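Long-range contact in transcriptional regulator (LacI family) (Clostridium acetobutylicum ATCC 824, PDB 3G85), which probably binds cis-regulatory DNA and controls transcription as a member of the LacI family: residues S23-R32 with A222-Y230. Sequence-based numbering, arbitrary orientation.
Sequences SVNIISRFLR and AIGMNDREY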
loop_
_atom_site.group_PDB
_atom_site.type_symbol
_atom_site.label_atom_id
_atom_site.label_comp_id
_atom_site.label_asym_id
_atom_site.label_seq_id
_atom_site.Cartn_x
_atom_site.Cartn_y
_atom_site.Cartn_z
ATOM N N SER A 23 -5.417 7.472 0.129
ATOM C CA SER A 23 -6.522 7.222 -0.779
ATOM C C SER A 23 -7.700 6.642 0.011
ATOM O O SER A 23 -7.568 5.586 0.634
ATOM C CB SER A 23 -6.077 6.238 -1.857
ATOM O OG SER A 23 -7.180 5.892 -2.673
ATOM N N VAL A 24 -8.844 7.335 -0.012
ATOM C CA VAL A 24 -9.962 6.957 0.870
ATOM C C VAL A 24 -10.491 5.570 0.575
ATOM O O VAL A 24 -11.021 4.906 1.467
ATOM C CB VAL A 24 -11.170 7.958 0.853
ATOM C CG1 VAL A 24 -10.725 9.338 1.299
ATOM C CG2 VAL A 24 -11.831 8.008 -0.523
ATOM N N ASN A 25 -10.352 5.119 -0.671
ATOM C CA ASN A 25 -10.889 3.802 -1.037
ATOM C C ASN A 25 -10.217 2.644 -0.329
ATOM O O ASN A 25 -10.807 1.556 -0.177
ATOM C CB ASN A 25 -10.810 3.600 -2.547
ATOM C CG ASN A 25 -11.723 4.523 -3.261
ATOM O OD1 ASN A 25 -11.353 5.650 -3.546
ATOM N ND2 ASN A 25 -12.938 4.090 -3.496
ATOM N N ILE A 26 -8.982 2.869 0.109
ATOM C CA ILE A 26 -8.245 1.803 0.766
ATOM C C ILE A 26 -8.906 1.417 2.106
ATOM O O ILE A 26 -8.744 0.296 2.615
ATOM C CB ILE A 26 -6.747 2.159 0.955
ATOM C CG1 ILE A 26 -6.090 2.407 -0.403
ATOM C CG2 ILE A 26 -6.017 0.985 1.631
ATOM C CD1 ILE A 26 -4.659 3.052 -0.346
ATOM N N ILE A 27 -9.699 2.337 2.650
ATOM C CA ILE A 27 -10.239 2.149 3.986
ATOM C C ILE A 27 -11.156 0.911 4.035
ATOM O O ILE A 27 -11.227 0.238 5.045
ATOM C CB ILE A 27 -10.880 3.459 4.518
ATOM C CG1 ILE A 27 -10.780 3.554 6.065
ATOM C CG2 ILE A 27 -12.264 3.649 3.982
ATOM C CD1 ILE A 27 -11.863 2.838 6.802
ATOM N N SER A 28 -11.751 0.549 2.903
ATOM C CA SER A 28 -12.623 -0.612 2.875
ATOM C C SER A 28 -11.924 -1.926 3.270
ATOM O O SER A 28 -12.524 -2.785 3.909
ATOM C CB SER A 28 -13.289 -0.742 1.496
ATOM O OG SER A 28 -12.322 -1.015 0.502
ATOM N N ARG A 29 -10.665 -2.082 2.873
ATOM C CA ARG A 29 -9.909 -3.296 3.193
ATOM C C ARG A 29 -9.561 -3.367 4.659
ATOM O O ARG A 29 -9.519 -4.449 5.264
ATOM C CB ARG A 29 -8.619 -3.322 2.364
ATOM C CG ARG A 29 -8.918 -3.320 0.825
ATOM C CD ARG A 29 -7.628 -3.567 0.066
ATOM N NE ARG A 29 -7.188 -4.952 0.222
ATOM C CZ ARG A 29 -6.113 -5.456 -0.384
ATOM N NH1 ARG A 29 -5.352 -4.654 -1.126
ATOM N NH2 ARG A 29 -5.777 -6.724 -0.203
ATOM N N PHE A 30 -9.246 -2.214 5.215
ATOM C CA PHE A 30 -8.973 -2.141 6.644
ATOM C C PHE A 30 -10.219 -2.512 7.445
ATOM O O PHE A 30 -10.167 -3.327 8.375
ATOM C CB PHE A 30 -8.574 -0.728 6.994
ATOM C CG PHE A 30 -7.124 -0.477 6.879
ATOM C CD1 PHE A 30 -6.311 -0.601 8.001
ATOM C CD2 PHE A 30 -6.573 -0.098 5.654
ATOM C CE1 PHE A 30 -4.917 -0.328 7.926
ATOM C CE2 PHE A 30 -5.173 0.183 5.555
ATOM C CZ PHE A 30 -4.351 0.043 6.707
ATOM N N LEU A 31 -11.330 -1.885 7.095
ATOM C CA LEU A 31 -12.609 -2.194 7.738
ATOM C C LEU A 31 -12.958 -3.674 7.544
ATOM O O LEU A 31 -13.325 -4.356 8.495
ATOM C CB LEU A 31 -13.706 -1.266 7.195
ATOM C CG LEU A 31 -15.074 -1.382 7.878
ATOM C CD1 LEU A 31 -14.883 -1.101 9.366
ATOM C CD2 LEU A 31 -16.100 -0.437 7.258
ATOM N N ARG A 32 -12.829 -4.181 6.318
ATOM C CA ARG A 32 -13.135 -5.591 6.072
ATOM C C ARG A 32 -12.272 -6.472 6.941
ATOM O O ARG A 32 -12.781 -7.396 7.574
ATOM C CB ARG A 32 -12.946 -5.986 4.611
ATOM C CG ARG A 32 -13.507 -7.360 4.326
ATOM C CD ARG A 32 -13.192 -7.881 2.930
ATOM N NE ARG A 32 -13.428 -6.901 1.870
ATOM C CZ ARG A 32 -14.589 -6.662 1.269
ATOM N NH1 ARG A 32 -15.705 -7.316 1.636
ATOM N NH2 ARG A 32 -14.632 -5.735 0.301
ATOM N N ALA A 222 0.548 -4.210 -11.488
ATOM C CA ALA A 222 0.235 -3.065 -10.632
ATOM C C ALA A 222 0.372 -3.476 -9.188
ATOM O O ALA A 222 0.218 -4.634 -8.862
ATOM C CB ALA A 222 -1.168 -2.599 -10.883
ATOM N N ILE A 223 0.633 -2.507 -8.319
ATOM C CA ILE A 223 0.603 -2.741 -6.867
ATOM C C ILE A 223 -0.861 -2.690 -6.409
ATOM O O ILE A 223 -1.577 -1.722 -6.691
ATOM C CB ILE A 223 1.435 -1.693 -6.096
ATOM C CG1 ILE A 223 2.927 -1.739 -6.511
ATOM C CG2 ILE A 223 1.233 -1.840 -4.557
ATOM C CD1 ILE A 223 3.617 -3.075 -6.120
ATOM N N GLY A 224 -1.300 -3.735 -5.723
ATOM C CA GLY A 224 -2.715 -3.828 -5.325
ATOM C C GLY A 224 -2.962 -3.122 -4.015
ATOM O O GLY A 224 -2.447 -3.532 -2.971
HETATM N N MSE A 225 -3.718 -2.029 -4.064
HETATM C CA MSE A 225 -3.971 -1.253 -2.843
HETATM C C MSE A 225 -5.442 -1.308 -2.479
HETATM O O MSE A 225 -5.784 -1.382 -1.296
HETATM C CB MSE A 225 -3.534 0.208 -3.023
HETATM C CG MSE A 225 -2.129 0.334 -3.561
HETATM SE SE MSE A 225 -1.526 2.179 -3.305
HETATM C CE MSE A 225 0.318 1.883 -3.546
ATOM N N ASN A 226 -6.303 -1.204 -3.497
ATOM C CA ASN A 226 -7.748 -1.283 -3.290
ATOM C C ASN A 226 -8.229 -2.729 -3.400
ATOM O O ASN A 226 -7.452 -3.651 -3.681
ATOM C CB ASN A 226 -8.523 -0.373 -4.271
ATOM C CG ASN A 226 -8.255 1.124 -4.028
ATOM O OD1 ASN A 226 -8.225 1.592 -2.904
ATOM N ND2 ASN A 226 -8.043 1.865 -5.101
ATOM N N ASP A 227 -9.515 -2.925 -3.161
ATOM C CA ASP A 227 -10.162 -4.236 -3.237
ATOM C C ASP A 227 -9.701 -5.093 -4.445
ATOM O O ASP A 227 -9.817 -4.676 -5.582
ATOM C CB ASP A 227 -11.674 -3.961 -3.270
ATOM C CG ASP A 227 -12.517 -5.176 -3.008
ATOM O OD1 ASP A 227 -12.236 -6.269 -3.575
ATOM O OD2 ASP A 227 -13.533 -4.995 -2.275
ATOM N N ARG A 228 -9.145 -6.276 -4.171
ATOM C CA ARG A 228 -8.644 -7.213 -5.192
ATOM C C ARG A 228 -9.650 -7.533 -6.327
ATOM O O ARG A 228 -9.244 -7.878 -7.455
ATOM C CB ARG A 228 -8.260 -8.541 -4.528
ATOM C CG ARG A 228 -7.039 -8.492 -3.591
ATOM C CD ARG A 228 -6.747 -9.942 -3.094
ATOM N NE ARG A 228 -5.474 -9.988 -2.377
ATOM C CZ ARG A 228 -5.158 -10.852 -1.398
ATOM N NH1 ARG A 228 -6.047 -11.768 -1.002
ATOM N NH2 ARG A 228 -3.952 -10.794 -0.819
ATOM N N GLU A 229 -10.949 -7.450 -6.048
ATOM C CA GLU A 229 -11.916 -7.825 -7.073
ATOM C C GLU A 229 -11.944 -6.895 -8.305
ATOM O O GLU A 229 -12.349 -7.321 -9.403
ATOM C CB GLU A 229 -13.333 -7.997 -6.484
ATOM C CG GLU A 229 -13.474 -9.356 -5.798
ATOM C CD GLU A 229 -14.897 -9.731 -5.434
ATOM O OE1 GLU A 229 -15.866 -9.156 -5.982
ATOM O OE2 GLU A 229 -15.026 -10.623 -4.570
ATOM N N TYR A 230 -11.573 -5.626 -8.125
ATOM C CA TYR A 230 -11.589 -4.698 -9.262
ATOM C C TYR A 230 -10.601 -5.134 -10.342
ATOM O O TYR A 230 -10.875 -5.042 -11.538
ATOM C CB TYR A 230 -11.337 -3.255 -8.829
ATOM C CG TYR A 230 -12.494 -2.635 -8.093
ATOM C CD1 TYR A 230 -13.649 -2.227 -8.773
ATOM C CD2 TYR A 230 -12.437 -2.440 -6.718
ATOM C CE1 TYR A 230 -14.731 -1.654 -8.090
ATOM C CE2 TYR A 230 -13.520 -1.858 -6.018
ATOM C CZ TYR A 230 -14.647 -1.470 -6.715
ATOM O OH TYR A 230 -15.704 -0.911 -6.042
HETATM O O HOH W 1 -6.097 3.615 -3.761
HETATM O O HOH W 2 -10.940 -0.616 -2.118
#
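Arg-29 lays its side chain across the backbone of Met-225 to Asp-227. Arg-29 CD packs 3.2 Å from Met-225 O. The chain bends at chi3 (71°), which turns the guanidinium toward Gly-224 and Met-225 and brings both carbonyl oxygens to its edge. Arg-29 NH1 makes a weak but nearly straight hydrogen bond to Met-225 O (3.3 Å, 170°). Arg-32 reaches the same loop further along the helix. Arg-32 NH2 forms a salt bridge with Asp-227 OD2 at 2.9 Å, with the guanidinium and carboxylate planes 75° apart. The other carboxylate oxygen, Asp-227 OD1, accepts from Glu-229 N (3.0 Å) and N-caps the helix that follows. One side chain thus serves both the contact and the helix start.

Toward Ser-23 the contact is made by van der Waals packing and waters. The Asn-226 amide lies against Asn-25 and Ile-26, with Asn-226 OD1 3.3 Å from Asn-25 CB. Ile-26 CD1 meets CB of Met-225, present as selenomethionine, at 4.1 Å. One water links Ser-23 OG to Asn-226 ND2, weakly on the amide side. Another donates to Asn-25 O and accepts from Asp-227 N.

Arg-29 NH2 comes 3.9 Å from Arg-228 NE. Asp-242 OD2 forms salt bridges with both arginines and probably offsets their like charges. Glu-246 holds Arg-29 NE. Asp-197 OD1 accepts from the backbone N of both Met-225 and Asn-226, fixing the loop.

The contact spans the two lobes of the periplasmic-binding-protein-like fold. In one lobe, Ile-26 and Ile-27 pack on Trp-18 of strand 13-19, and Phe-30 of helix 27-40 on Leu-16. In the other, strand 219-224 ends in the loop leading to helix 228-232. Ile-245 of helix 245-260 packs on Ile-26 and Arg-29, while Met-225 extends to helix 140-155.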